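Long-range contacts in protein SAWADEE HOMEODOMAIN HOMOLOG 1 (Arabidopsis thaliana, PDB 4IUP), which binds methylated histone H3 tails through its SAWADEE domain and acts with RNA polymerase IV in RNA-directed DNA methylation: residues D3-A8 and R57-P62; A11-W16 and Q86-D91; G92-I97 and C109-R114; H104-C109 and G125-C130. The protein carries 2 engineered substitutions. All blocks are in the same frame, centred on the assembly; numbering follows the deposited sequence.

Contact 1: D3-A8 and R57-P62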
loop_
_atom_site.group_PDB
_atom_site.type_symbol
_atom_site.label_atom_id
_atom_site.label_comp_id
_atom_site.label_asym_id
_atom_site.label_seq_id
_atom_site.Cartn_x
_atom_site.Cartn_y
_atom_site.Cartn_z
ATOM N N ASP A 3 -3.195 17.700 7.037
ATOM C CA ASP A 3 -1.744 17.621 6.819
ATOM C C ASP A 3 -1.407 16.391 5.986
ATOM O O ASP A 3 -2.048 15.343 6.124
ATOM C CB ASP A 3 -0.989 17.501 8.150
ATOM C CG ASP A 3 -0.938 18.800 8.932
ATOM O OD1 ASP A 3 -1.422 19.840 8.439
ATOM O OD2 ASP A 3 -0.392 18.772 10.054
ATOM N N LEU A 4 -0.396 16.512 5.131
ATOM C CA LEU A 4 0.093 15.358 4.382
ATOM C C LEU A 4 0.644 14.311 5.345
ATOM O O LEU A 4 1.322 14.656 6.314
ATOM C CB LEU A 4 1.172 15.780 3.383
ATOM C CG LEU A 4 0.682 16.553 2.151
ATOM C CD1 LEU A 4 1.878 17.091 1.367
ATOM C CD2 LEU A 4 -0.197 15.669 1.275
ATOM N N ALA A 5 0.318 13.043 5.092
ATOM C CA ALA A 5 0.862 11.921 5.868
ATOM C C ALA A 5 1.475 10.890 4.928
ATOM O O ALA A 5 1.108 10.821 3.752
ATOM C CB ALA A 5 -0.223 11.278 6.737
ATOM N N PHE A 6 2.397 10.086 5.454
ATOM C CA PHE A 6 3.287 9.294 4.622
ATOM C C PHE A 6 3.396 7.833 5.033
ATOM O O PHE A 6 3.161 7.478 6.187
ATOM C CB PHE A 6 4.681 9.946 4.599
ATOM C CG PHE A 6 4.663 11.352 4.080
ATOM C CD1 PHE A 6 4.695 11.597 2.712
ATOM C CD2 PHE A 6 4.556 12.429 4.955
ATOM C CE1 PHE A 6 4.649 12.912 2.217
ATOM C CE2 PHE A 6 4.505 13.746 4.470
ATOM C CZ PHE A 6 4.551 13.981 3.101
ATOM N N GLU A 7 3.738 6.997 4.055
ATOM C CA GLU A 7 4.124 5.613 4.292
ATOM C C GLU A 7 5.477 5.392 3.635
ATOM O O GLU A 7 5.833 6.089 2.667
ATOM C CB GLU A 7 3.067 4.619 3.772
ATOM C CG GLU A 7 2.687 4.754 2.269
ATOM C CD GLU A 7 1.388 4.021 1.909
ATOM O OE1 GLU A 7 0.519 3.872 2.791
ATOM O OE2 GLU A 7 1.220 3.610 0.734
ATOM N N ALA A 8 6.242 4.448 4.178
ATOM C CA ALA A 8 7.582 4.171 3.677
ATOM C C ALA A 8 7.785 2.686 3.426
ATOM O O ALA A 8 7.287 1.843 4.182
ATOM C CB ALA A 8 8.639 4.702 4.656
ATOM N N ARG A 57 6.132 7.784 0.133
ATOM C CA ARG A 57 5.029 8.356 -0.636
ATOM C C ARG A 57 3.894 8.766 0.283
ATOM O O ARG A 57 3.858 8.374 1.451
ATOM C CB ARG A 57 4.516 7.373 -1.704
ATOM C CG ARG A 57 3.856 6.117 -1.130
ATOM C CD ARG A 57 3.571 5.076 -2.207
ATOM N NE ARG A 57 2.842 3.940 -1.644
ATOM C CZ ARG A 57 2.686 2.764 -2.242
ATOM N NH1 ARG A 57 3.201 2.544 -3.449
ATOM N NH2 ARG A 57 2.004 1.801 -1.627
ATOM N N GLU A 58 2.964 9.549 -0.253
ATOM C CA GLU A 58 1.760 9.907 0.485
ATOM C C GLU A 58 1.004 8.627 0.838
ATOM O O GLU A 58 0.945 7.692 0.039
ATOM C CB GLU A 58 0.884 10.849 -0.342
ATOM C CG GLU A 58 -0.268 11.482 0.431
ATOM C CD GLU A 58 -1.037 12.511 -0.388
ATOM O OE1 GLU A 58 -2.109 12.953 0.085
ATOM O OE2 GLU A 58 -0.578 12.875 -1.499
ATOM N N ARG A 59 0.436 8.611 2.039
ATOM C CA ARG A 59 -0.196 7.426 2.608
ATOM C C ARG A 59 -1.381 6.983 1.762
ATOM O O ARG A 59 -2.132 7.816 1.253
ATOM C CB ARG A 59 -0.647 7.729 4.034
ATOM C CG ARG A 59 -1.084 6.517 4.856
ATOM C CD ARG A 59 -1.255 6.899 6.323
ATOM N NE ARG A 59 0.018 7.259 6.950
ATOM C CZ ARG A 59 0.137 7.854 8.137
ATOM N NH1 ARG A 59 -0.948 8.168 8.843
ATOM N NH2 ARG A 59 1.341 8.139 8.620
ATOM N N SER A 60 -1.520 5.667 1.612
ATOM C CA SER A 60 -2.646 5.065 0.901
ATOM C C SER A 60 -3.928 5.317 1.695
ATOM O O SER A 60 -3.869 5.652 2.880
ATOM C CB SER A 60 -2.394 3.568 0.700
ATOM O OG SER A 60 -1.262 3.366 -0.143
ATOM N N ILE A 61 -5.077 5.166 1.037
ATOM C CA ILE A 61 -6.359 5.634 1.571
ATOM C C ILE A 61 -7.414 4.509 1.566
ATOM O O ILE A 61 -7.598 3.850 0.545
ATOM C CB ILE A 61 -6.877 6.846 0.738
ATOM C CG1 ILE A 61 -5.847 7.989 0.738
ATOM C CG2 ILE A 61 -8.253 7.327 1.233
ATOM C CD1 ILE A 61 -6.144 9.113 -0.251
ATOM N N PRO A 62 -8.114 4.289 2.705
ATOM C CA PRO A 62 -9.184 3.280 2.704
ATOM C C PRO A 62 -10.318 3.655 1.741
ATOM O O PRO A 62 -10.573 4.840 1.509
ATOM C CB PRO A 62 -9.685 3.294 4.153
ATOM C CG PRO A 62 -8.507 3.807 4.951
ATOM C CD PRO A 62 -7.931 4.880 4.044
HETATM O O HOH W 1 -1.793 12.494 3.160
#
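Strands 6-9 and 56-62 lie antiparallel in the first tudor-like half of the SAWADEE domain, and Glu7 and Arg57 form their hydrogen-bonded pair: Glu7 N gives to Arg57 O at 2.9 Å, and Arg57 N returns a bond to Glu7 O. Their side chains share one face of the sheet. With both CG atoms between the backbone N and the carbonyl carbon (chi1 56° and 66°), the chains run out extended and meet. In a salt bridge, Arg57 NE uses the anti lone pair of Glu7 OE2 at 2.9 Å, while NH2 meets OE2 nearly along its C-O bond; Ser60 OG, from the short break in strand 56-62, reaches the same oxygen on the syn side at 2.6 Å. Ser60 N bonds Glu7 OE1 from above the carboxylate plane. This buried acid is thus held at both oxygens, while Arg57 also binds Asp91 and lies against Trp16. Arg59's long chain, bent at chi3, brings the side of its guanidinium to one carbonyl: NE and NH2 bind Phe6 O, at 3.2 and 3.1 Å, and Ala5 CB covers one face. Phe6 turns away to cymal-4, which Glu58 also touches. Beside this protein's Glu7 network runs the antiparallel strand pairing of the SH3-like, tandem-tudor fold.

Contact 2: A11-W16 and Q86-D91; sequences ARDYAW and QALYCD
Tyr89 O lies at the edge of the Trp16 indole, near its plane, and Asp91 OD2 approaches the ring obliquely, the carboxylate plane turned 29° from it; water 4 lies in plane at the indole edge. Trp16 NE1 gives Asp91 OD2 only a weak, bent bond of 3.3 Å; water 4 bridges the pair, donating to OD2 at 2.5 Å. The stronger partner of Asp91 is Arg57, which also makes a cation-pi contact with Trp16. Water 3, in plane at the Tyr89 ring edge, accepts from Tyr89 N and donates to Trp16 O; water 2 accepts from Asp91 N and donates to Tyr14 O. The direct backbone link is Trp16 N to Tyr89 O, 2.9 Å and nearly straight at 172°. Ala15 is small enough to let the backbones come close, its CB 3.8 Å from Leu88 CB. Asp13 shapes an Asx turn: with CG between the backbone N and the carbonyl carbon (chi1 58°), OD1 takes the Ala15 N-H from above the carboxylate plane, while OD2 binds Tyr17 near Leu88 CD2. One direct backbone bond with three bridging waters implies a hydrated loop-strand junction, in which the charges of Asp91 and Arg57 probably help to orient the indole.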
loop_
_atom_site.group_PDB
_atom_site.type_symbol
_atom_site.label_atom_id
_atom_site.label_comp_id
_atom_site.label_asym_id
_atom_site.label_seq_id
_atom_site.Cartn_x
_atom_site.Cartn_y
_atom_site.Cartn_z
ATOM N N ALA A 11 13.277 -1.637 3.161
ATOM C CA ALA A 11 14.205 -2.405 2.330
ATOM C C ALA A 11 14.457 -3.797 2.920
ATOM O O ALA A 11 15.143 -4.622 2.305
ATOM C CB ALA A 11 15.512 -1.649 2.146
ATOM N N ARG A 12 13.894 -4.048 4.102
ATOM C CA ARG A 12 14.012 -5.346 4.777
ATOM C C ARG A 12 13.065 -6.376 4.158
ATOM O O ARG A 12 13.474 -7.497 3.863
ATOM C CB ARG A 12 13.699 -5.232 6.279
ATOM C CG ARG A 12 14.352 -4.066 7.032
ATOM C CD ARG A 12 15.724 -4.408 7.609
ATOM N NE ARG A 12 15.744 -5.252 8.819
ATOM C CZ ARG A 12 14.749 -5.436 9.693
ATOM N NH1 ARG A 12 13.570 -4.841 9.548
ATOM N NH2 ARG A 12 14.943 -6.235 10.735
ATOM N N ASP A 13 11.804 -5.991 3.964
ATOM C CA ASP A 13 10.771 -6.933 3.506
ATOM C C ASP A 13 9.934 -6.430 2.325
ATOM O O ASP A 13 8.991 -7.108 1.898
ATOM C CB ASP A 13 9.858 -7.335 4.677
ATOM C CG ASP A 13 9.177 -6.139 5.337
ATOM O OD1 ASP A 13 9.203 -5.027 4.766
ATOM O OD2 ASP A 13 8.625 -6.308 6.444
ATOM N N TYR A 14 10.281 -5.244 1.816
ATOM C CA TYR A 14 9.614 -4.611 0.665
ATOM C C TYR A 14 8.144 -4.233 0.903
ATOM O O TYR A 14 7.414 -3.931 -0.041
ATOM C CB TYR A 14 9.800 -5.451 -0.617
ATOM C CG TYR A 14 11.239 -5.877 -0.820
ATOM C CD1 TYR A 14 12.225 -4.940 -1.133
ATOM C CD2 TYR A 14 11.620 -7.209 -0.661
ATOM C CE1 TYR A 14 13.556 -5.320 -1.303
ATOM C CE2 TYR A 14 12.947 -7.603 -0.834
ATOM C CZ TYR A 14 13.906 -6.653 -1.155
ATOM O OH TYR A 14 15.215 -7.035 -1.320
ATOM N N ALA A 15 7.732 -4.223 2.170
ATOM C CA ALA A 15 6.372 -3.846 2.545
ATOM C C ALA A 15 6.318 -2.390 3.002
ATOM O O ALA A 15 7.352 -1.812 3.365
ATOM C CB ALA A 15 5.842 -4.775 3.628
ATOM N N TRP A 16 5.117 -1.803 2.968
ATOM C CA TRP A 16 4.913 -0.392 3.339
ATOM C C TRP A 16 4.441 -0.224 4.782
ATOM O O TRP A 16 3.607 -1.001 5.266
ATOM C CB TRP A 16 3.922 0.287 2.389
ATOM C CG TRP A 16 4.433 0.403 0.984
ATOM C CD1 TRP A 16 4.329 -0.537 -0.007
ATOM C CD2 TRP A 16 5.145 1.509 0.417
ATOM N NE1 TRP A 16 4.923 -0.079 -1.155
ATOM C CE2 TRP A 16 5.432 1.175 -0.925
ATOM C CE3 TRP A 16 5.565 2.756 0.911
ATOM C CZ2 TRP A 16 6.128 2.037 -1.779
ATOM C CZ3 TRP A 16 6.252 3.616 0.058
ATOM C CH2 TRP A 16 6.525 3.249 -1.274
ATOM N N GLN A 86 2.620 -14.319 8.807
ATOM C CA GLN A 86 3.175 -13.104 8.246
ATOM C C GLN A 86 2.022 -12.276 7.681
ATOM O O GLN A 86 1.136 -12.809 7.010
ATOM C CB GLN A 86 4.169 -13.490 7.150
ATOM C CG GLN A 86 4.804 -12.374 6.354
ATOM C CD GLN A 86 5.763 -12.926 5.314
ATOM O OE1 GLN A 86 5.569 -12.738 4.112
ATOM N NE2 GLN A 86 6.788 -13.641 5.773
ATOM N N ALA A 87 2.020 -10.984 7.981
ATOM C CA ALA A 87 0.990 -10.086 7.469
ATOM C C ALA A 87 1.624 -8.764 7.044
ATOM O O ALA A 87 2.002 -7.945 7.886
ATOM C CB ALA A 87 -0.087 -9.870 8.515
ATOM N N LEU A 88 1.756 -8.580 5.734
ATOM C CA LEU A 88 2.423 -7.406 5.167
ATOM C C LEU A 88 1.467 -6.592 4.297
ATOM O O LEU A 88 0.535 -7.144 3.715
ATOM C CB LEU A 88 3.636 -7.844 4.332
ATOM C CG LEU A 88 4.683 -8.715 5.039
ATOM C CD1 LEU A 88 5.698 -9.242 4.032
ATOM C CD2 LEU A 88 5.373 -7.948 6.167
ATOM N N TYR A 89 1.685 -5.283 4.234
ATOM C CA TYR A 89 0.949 -4.431 3.307
ATOM C C TYR A 89 1.856 -4.208 2.103
ATOM O O TYR A 89 2.914 -3.584 2.230
ATOM C CB TYR A 89 0.553 -3.106 3.970
ATOM C CG TYR A 89 -0.529 -3.237 5.028
ATOM C CD1 TYR A 89 -0.210 -3.613 6.337
ATOM C CD2 TYR A 89 -1.866 -2.981 4.722
ATOM C CE1 TYR A 89 -1.200 -3.732 7.322
ATOM C CE2 TYR A 89 -2.868 -3.096 5.698
ATOM C CZ TYR A 89 -2.525 -3.468 6.990
ATOM O OH TYR A 89 -3.504 -3.586 7.949
ATOM N N CYS A 90 1.429 -4.733 0.951
ATOM C CA CYS A 90 2.243 -4.830 -0.262
ATOM C C CYS A 90 1.512 -4.256 -1.466
ATOM O O CYS A 90 0.284 -4.327 -1.549
ATOM C CB CYS A 90 2.541 -6.308 -0.578
ATOM S SG CYS A 90 3.327 -7.212 0.740
ATOM N N ASP A 91 2.267 -3.733 -2.426
ATOM C CA ASP A 91 1.671 -3.216 -3.657
ATOM C C ASP A 91 1.190 -4.335 -4.573
ATOM O O ASP A 91 1.870 -5.348 -4.754
ATOM C CB ASP A 91 2.660 -2.316 -4.404
ATOM C CG ASP A 91 2.758 -0.928 -3.792
ATOM O OD1 ASP A 91 1.920 -0.590 -2.923
ATOM O OD2 ASP A 91 3.666 -0.171 -4.186
HETATM O O HOH W 2 5.198 -3.361 -1.915
HETATM O O HOH W 3 3.445 -3.918 6.063
HETATM O O HOH W 4 5.884 -1.378 -3.996
#

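Contact 3: G92-I97 and C109-R114. Engineered in segment 92-97: Met95 (natural residue Leu). With ZN (zinc ion), chain D.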
loop_
_atom_site.group_PDB
_atom_site.type_symbol
_atom_site.label_atom_id
_atom_site.label_comp_id
_atom_site.label_asym_id
_atom_site.label_seq_id
_atom_site.Cartn_x
_atom_site.Cartn_y
_atom_site.Cartn_z
ATOM N N GLY A 92 0.008 -4.141 -5.142
ATOM C CA GLY A 92 -0.531 -5.056 -6.136
ATOM C C GLY A 92 -1.315 -4.271 -7.168
ATOM O O GLY A 92 -1.602 -3.088 -6.969
ATOM N N HIS A 93 -1.654 -4.921 -8.273
ATOM C CA HIS A 93 -2.502 -4.296 -9.278
ATOM C C HIS A 93 -3.773 -5.099 -9.441
ATOM O O HIS A 93 -3.732 -6.324 -9.457
ATOM C CB HIS A 93 -1.764 -4.161 -10.613
ATOM C CG HIS A 93 -0.687 -3.124 -10.591
ATOM N ND1 HIS A 93 0.612 -3.408 -10.225
ATOM C CD2 HIS A 93 -0.723 -1.796 -10.856
ATOM C CE1 HIS A 93 1.334 -2.302 -10.284
ATOM N NE2 HIS A 93 0.546 -1.309 -10.660
ATOM N N VAL A 94 -4.903 -4.410 -9.558
ATOM C CA VAL A 94 -6.186 -5.083 -9.746
ATOM C C VAL A 94 -6.235 -5.681 -11.150
ATOM O O VAL A 94 -6.048 -4.964 -12.137
ATOM C CB VAL A 94 -7.371 -4.117 -9.552
ATOM C CG1 VAL A 94 -8.694 -4.848 -9.774
ATOM C CG2 VAL A 94 -7.330 -3.483 -8.154
HETATM N N MSE A 95 -6.479 -6.991 -11.227
HETATM C CA MSE A 95 -6.504 -7.720 -12.501
HETATM C C MSE A 95 -7.926 -7.973 -12.992
HETATM O O MSE A 95 -8.179 -8.031 -14.198
HETATM C CB MSE A 95 -5.783 -9.069 -12.371
HETATM C CG MSE A 95 -4.383 -8.994 -11.783
HETATM SE SE MSE A 95 -3.215 -7.744 -12.731
HETATM C CE MSE A 95 -3.068 -8.707 -14.430
ATOM N N ASN A 96 -8.844 -8.129 -12.043
ATOM C CA ASN A 96 -10.216 -8.537 -12.327
ATOM C C ASN A 96 -11.084 -8.110 -11.160
ATOM O O ASN A 96 -10.628 -8.128 -10.016
ATOM C CB ASN A 96 -10.276 -10.062 -12.483
ATOM C CG ASN A 96 -11.675 -10.572 -12.709
ATOM O OD1 ASN A 96 -12.334 -11.046 -11.778
ATOM N ND2 ASN A 96 -12.149 -10.470 -13.945
ATOM N N ILE A 97 -12.326 -7.722 -11.447
ATOM C CA ILE A 97 -13.292 -7.393 -10.395
ATOM C C ILE A 97 -14.608 -8.125 -10.640
ATOM O O ILE A 97 -15.234 -7.957 -11.692
ATOM C CB ILE A 97 -13.559 -5.868 -10.293
ATOM C CG1 ILE A 97 -12.249 -5.094 -10.136
ATOM C CG2 ILE A 97 -14.513 -5.554 -9.124
ATOM C CD1 ILE A 97 -12.387 -3.598 -10.340
ATOM N N CYS A 109 -17.779 -6.983 -3.375
ATOM C CA CYS A 109 -17.062 -7.164 -4.634
ATOM C C CYS A 109 -15.757 -7.918 -4.366
ATOM O O CYS A 109 -15.188 -7.827 -3.259
ATOM C CB CYS A 109 -16.787 -5.817 -5.313
ATOM S SG CYS A 109 -18.282 -4.884 -5.740
ATOM N N VAL A 110 -15.308 -8.687 -5.356
ATOM C CA VAL A 110 -14.071 -9.463 -5.232
ATOM C C VAL A 110 -13.018 -8.931 -6.209
ATOM O O VAL A 110 -13.234 -8.907 -7.421
ATOM C CB VAL A 110 -14.304 -10.983 -5.467
ATOM C CG1 VAL A 110 -13.003 -11.769 -5.286
ATOM C CG2 VAL A 110 -15.375 -11.525 -4.525
ATOM N N PHE A 111 -11.882 -8.512 -5.661
ATOM C CA PHE A 111 -10.816 -7.904 -6.443
ATOM C C PHE A 111 -9.666 -8.892 -6.530
ATOM O O PHE A 111 -9.051 -9.223 -5.514
ATOM C CB PHE A 111 -10.349 -6.595 -5.790
ATOM C CG PHE A 111 -11.462 -5.594 -5.562
ATOM C CD1 PHE A 111 -11.739 -4.610 -6.512
ATOM C CD2 PHE A 111 -12.228 -5.639 -4.396
ATOM C CE1 PHE A 111 -12.772 -3.688 -6.312
ATOM C CE2 PHE A 111 -13.268 -4.726 -4.184
ATOM C CZ PHE A 111 -13.536 -3.742 -5.144
ATOM N N LEU A 112 -9.399 -9.390 -7.733
ATOM C CA LEU A 112 -8.227 -10.234 -7.942
ATOM C C LEU A 112 -7.025 -9.310 -8.120
ATOM O O LEU A 112 -7.001 -8.477 -9.034
ATOM C CB LEU A 112 -8.406 -11.154 -9.156
ATOM C CG LEU A 112 -7.214 -12.053 -9.523
ATOM C CD1 LEU A 112 -7.096 -13.219 -8.561
ATOM C CD2 LEU A 112 -7.334 -12.547 -10.962
ATOM N N VAL A 113 -6.047 -9.432 -7.228
ATOM C CA VAL A 113 -4.853 -8.601 -7.314
ATOM C C VAL A 113 -3.644 -9.448 -7.665
ATOM O O VAL A 113 -3.589 -10.631 -7.328
ATOM C CB VAL A 113 -4.598 -7.744 -6.022
ATOM C CG1 VAL A 113 -5.866 -6.997 -5.604
ATOM C CG2 VAL A 113 -4.065 -8.588 -4.862
ATOM N N ARG A 114 -2.702 -8.843 -8.381
ATOM C CA ARG A 114 -1.418 -9.466 -8.641
ATOM C C ARG A 114 -0.351 -8.653 -7.931
ATOM O O ARG A 114 -0.180 -7.460 -8.206
ATOM C CB ARG A 114 -1.131 -9.514 -10.138
ATOM C CG ARG A 114 0.179 -10.207 -10.488
ATOM C CD ARG A 114 0.346 -10.309 -11.998
ATOM N NE ARG A 114 -0.623 -11.224 -12.600
ATOM C CZ ARG A 114 -0.573 -11.643 -13.864
ATOM N NH1 ARG A 114 0.403 -11.239 -14.668
ATOM N NH2 ARG A 114 -1.501 -12.469 -14.325
HETATM ZN ZN ZN D . -18.414 -3.234 -4.097
HETATM O O HOH W 5 1.227 -5.988 -9.968
HETATM O O HOH W 6 -12.337 -11.159 -9.074
#
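Backbone hydrogen bonds set the pairing of strand 86-98 with strand 110-115. His93 and Arg114 exchange two, His93 N to Arg114 O and Arg114 N to His93 O, each 2.9 Å. Met95 N then reaches Leu112 O at 2.7 Å, nearly straight at 175°, and Leu112 N turns to Asn96 O. Met95, an engineered residue in place of Leu and built as selenomethionine, thus faces Leu112 together with Asn96, which makes a classic beta bulge in this antiparallel hairpin. The register shifts by one residue there, and the hairpin goes on to the zinc site, where Cys109 SG binds the metal at 2.3 Å beside Cys68, His102 and Cys107. Apolar contacts divide between the two faces. With Val94 and Val113, the branched Ile97 and flat Phe111 form the more buried one: Ile97 CG1 lies 3.7 Å from Phe111 CD1, CG2 lies against CD1 and CE1, and Val94 CG1 stands at the ring edge. On the other face Leu112 CD2 meets the CB atoms of Met95 and Asn96. Met95, bent at chi2 and chi3 (-54° and -67°), folds back along Arg114, and its CE lies over the centre of one guanidinium face, 3.8 Å above the plane. The charge of Arg114 is met by Glu121. Two waters add bridges: water 5 joins His93 ND1 to Arg114 O, and water 6 donates to Asn96 OD1 and Val110 O.

Contact 4: H104-C109 and G125-C130. With ZN (zinc ion), chain D.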
loop_
_atom_site.group_PDB
_atom_site.type_symbol
_atom_site.label_atom_id
_atom_site.label_comp_id
_atom_site.label_asym_id
_atom_site.label_seq_id
_atom_site.Cartn_x
_atom_site.Cartn_y
_atom_site.Cartn_z
ATOM N N HIS A 104 -24.340 0.572 1.033
ATOM C CA HIS A 104 -23.337 1.443 1.656
ATOM C C HIS A 104 -22.607 0.808 2.850
ATOM O O HIS A 104 -21.554 1.300 3.274
ATOM C CB HIS A 104 -24.054 2.694 2.161
ATOM C CG HIS A 104 -25.161 2.384 3.122
ATOM N ND1 HIS A 104 -26.448 2.107 2.712
ATOM C CD2 HIS A 104 -25.156 2.238 4.469
ATOM C CE1 HIS A 104 -27.194 1.833 3.767
ATOM N NE2 HIS A 104 -26.434 1.905 4.846
ATOM N N ALA A 105 -23.177 -0.259 3.407
ATOM C CA ALA A 105 -22.695 -0.821 4.671
ATOM C C ALA A 105 -21.429 -1.663 4.528
ATOM O O ALA A 105 -20.564 -1.650 5.408
ATOM C CB ALA A 105 -23.792 -1.637 5.346
ATOM N N ARG A 106 -21.337 -2.398 3.424
ATOM C CA ARG A 106 -20.290 -3.399 3.241
ATOM C C ARG A 106 -20.167 -3.737 1.767
ATOM O O ARG A 106 -21.160 -4.048 1.114
ATOM C CB ARG A 106 -20.648 -4.672 4.017
ATOM C CG ARG A 106 -19.634 -5.811 3.907
ATOM C CD ARG A 106 -18.655 -5.713 5.035
ATOM N NE ARG A 106 -17.638 -6.762 5.070
ATOM C CZ ARG A 106 -16.509 -6.638 5.762
ATOM N NH1 ARG A 106 -16.286 -5.518 6.437
ATOM N NH2 ARG A 106 -15.601 -7.611 5.776
ATOM N N CYS A 107 -18.951 -3.680 1.245
ATOM C CA CYS A 107 -18.713 -4.092 -0.131
ATOM C C CYS A 107 -18.419 -5.591 -0.178
ATOM O O CYS A 107 -17.608 -6.087 0.605
ATOM C CB CYS A 107 -17.564 -3.286 -0.733
ATOM S SG CYS A 107 -16.977 -3.881 -2.326
ATOM N N ASN A 108 -19.104 -6.303 -1.078
ATOM C CA ASN A 108 -18.855 -7.730 -1.316
ATOM C C ASN A 108 -18.302 -8.019 -2.717
ATOM O O ASN A 108 -18.351 -9.159 -3.197
ATOM C CB ASN A 108 -20.106 -8.585 -1.014
ATOM C CG ASN A 108 -21.298 -8.251 -1.907
ATOM O OD1 ASN A 108 -21.231 -7.368 -2.765
ATOM N ND2 ASN A 108 -22.404 -8.969 -1.705
ATOM N N CYS A 109 -17.779 -6.983 -3.375
ATOM C CA CYS A 109 -17.062 -7.164 -4.634
ATOM C C CYS A 109 -15.757 -7.918 -4.366
ATOM O O CYS A 109 -15.188 -7.827 -3.259
ATOM C CB CYS A 109 -16.787 -5.817 -5.313
ATOM S SG CYS A 109 -18.282 -4.884 -5.740
ATOM N N GLY A 125 -11.111 -8.736 -0.700
ATOM C CA GLY A 125 -12.254 -7.851 -0.547
ATOM C C GLY A 125 -11.784 -6.416 -0.370
ATOM O O GLY A 125 -10.582 -6.151 -0.150
ATOM N N LEU A 126 -12.731 -5.489 -0.455
ATOM C CA LEU A 126 -12.431 -4.070 -0.296
ATOM C C LEU A 126 -11.760 -3.785 1.055
ATOM O O LEU A 126 -10.954 -2.860 1.177
ATOM C CB LEU A 126 -13.705 -3.221 -0.442
ATOM C CG LEU A 126 -13.470 -1.721 -0.673
ATOM C CD1 LEU A 126 -12.779 -1.490 -2.014
ATOM C CD2 LEU A 126 -14.784 -0.947 -0.589
ATOM N N GLU A 127 -12.083 -4.597 2.054
ATOM C CA GLU A 127 -11.593 -4.386 3.420
ATOM C C GLU A 127 -10.098 -4.696 3.599
ATOM O O GLU A 127 -9.543 -4.469 4.672
ATOM C CB GLU A 127 -12.449 -5.175 4.426
ATOM C CG GLU A 127 -12.156 -6.686 4.523
ATOM C CD GLU A 127 -12.656 -7.516 3.341
ATOM O OE1 GLU A 127 -13.481 -7.026 2.534
ATOM O OE2 GLU A 127 -12.221 -8.686 3.232
ATOM N N ARG A 128 -9.460 -5.224 2.555
ATOM C CA ARG A 128 -8.028 -5.529 2.595
ATOM C C ARG A 128 -7.211 -4.751 1.564
ATOM O O ARG A 128 -6.042 -5.047 1.340
ATOM C CB ARG A 128 -7.787 -7.038 2.438
ATOM C CG ARG A 128 -8.339 -7.844 3.605
ATOM C CD ARG A 128 -7.682 -9.205 3.795
ATOM N NE ARG A 128 -8.213 -9.807 5.017
ATOM C CZ ARG A 128 -7.607 -10.730 5.761
ATOM N NH1 ARG A 128 -6.414 -11.217 5.425
ATOM N NH2 ARG A 128 -8.217 -11.174 6.855
ATOM N N ILE A 129 -7.823 -3.756 0.936
ATOM C CA ILE A 129 -7.119 -2.967 -0.068
ATOM C C ILE A 129 -7.293 -1.462 0.167
ATOM O O ILE A 129 -8.346 -1.013 0.628
ATOM C CB ILE A 129 -7.507 -3.380 -1.522
ATOM C CG1 ILE A 129 -8.993 -3.128 -1.807
ATOM C CG2 ILE A 129 -7.147 -4.859 -1.800
ATOM C CD1 ILE A 129 -9.399 -3.463 -3.250
ATOM N N CYS A 130 -6.249 -0.697 -0.133
ATOM C CA CYS A 130 -6.283 0.764 -0.010
ATOM C C CYS A 130 -5.856 1.406 -1.317
ATOM O O CYS A 130 -4.990 0.881 -2.010
ATOM C CB CYS A 130 -5.351 1.237 1.104
ATOM S SG CYS A 130 -6.031 1.070 2.772
HETATM ZN ZN ZN D . -18.414 -3.234 -4.097
HETATM O O HOH W 7 -15.320 -6.413 -0.997
HETATM O O HOH W 8 -15.753 -5.204 2.290
HETATM O O HOH W 9 -15.573 -8.320 1.163
#
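Cys107 O is approached by three waters, and these carry the polar part of the contact with Leu126 and Glu127, since no direct hydrogen bond crosses it. Water 7 takes the N-H of Leu126 at 2.8 Å and lies 2.7 Å from Cys109 O, with a weak link to Cys107 O. Waters 8 and 9 stand between Cys107 O and Glu127 OE1, with water 8 at 2.7 Å from the carbonyl. Glu127 suits this rim because its carboxylate can take water bonds while also facing Arg106: the salt bridge from Arg106 NH2 to Glu127 OE1 is long, 3.9 Å, with the oxygen well out of the guanidinium plane, so charge alone acts there.

The apolar part lies beside the metal. Leu126 CD2 packs on Cys107 CB at 3.6 Å, and Leu126 CB stands 3.8 Å from Cys107 SG; the branched side chain also touches Cys68 and Phe111 and so packs beside the zinc site. With SG anti to the backbone N (chi1 170°), Cys107 directs its sulfur to the zinc at 2.4 Å. Cys109 is the next ligand along, and His102 and Cys68 complete the site. Cys109 N donates to Cys107 SG at 3.4 Å, which would be expected to ease the negative charge of the thiolate. The chemistry is consistent with zinc coordination, leucine packing and bridging water together holding this zinc-binding loop against 125-130.

From the N terminus, strand 6-9 pairs with 56-62 in contact 1, closing a loop of 48 residues that holds the rest of the first tudor-like half. Residues 11-16 lie within that loop but meet 86-91 in contact 2, which closes 69 intervening residues, so contacts 1 and 2 cross; Arg57 and Asp91 join them with a salt bridge, tying the two halves of the sheet. Strand 86-98 then passes from contact 2 into contact 3, which closes the hairpin containing the zinc-binding loop. Contact 4 starts in that loop and closes 15 residues at 125-130, crossing contact 3, with Cys109 and the zinc common to both. Cys130 brings contact 4 back against Ser60 and Ile61 of contact 1.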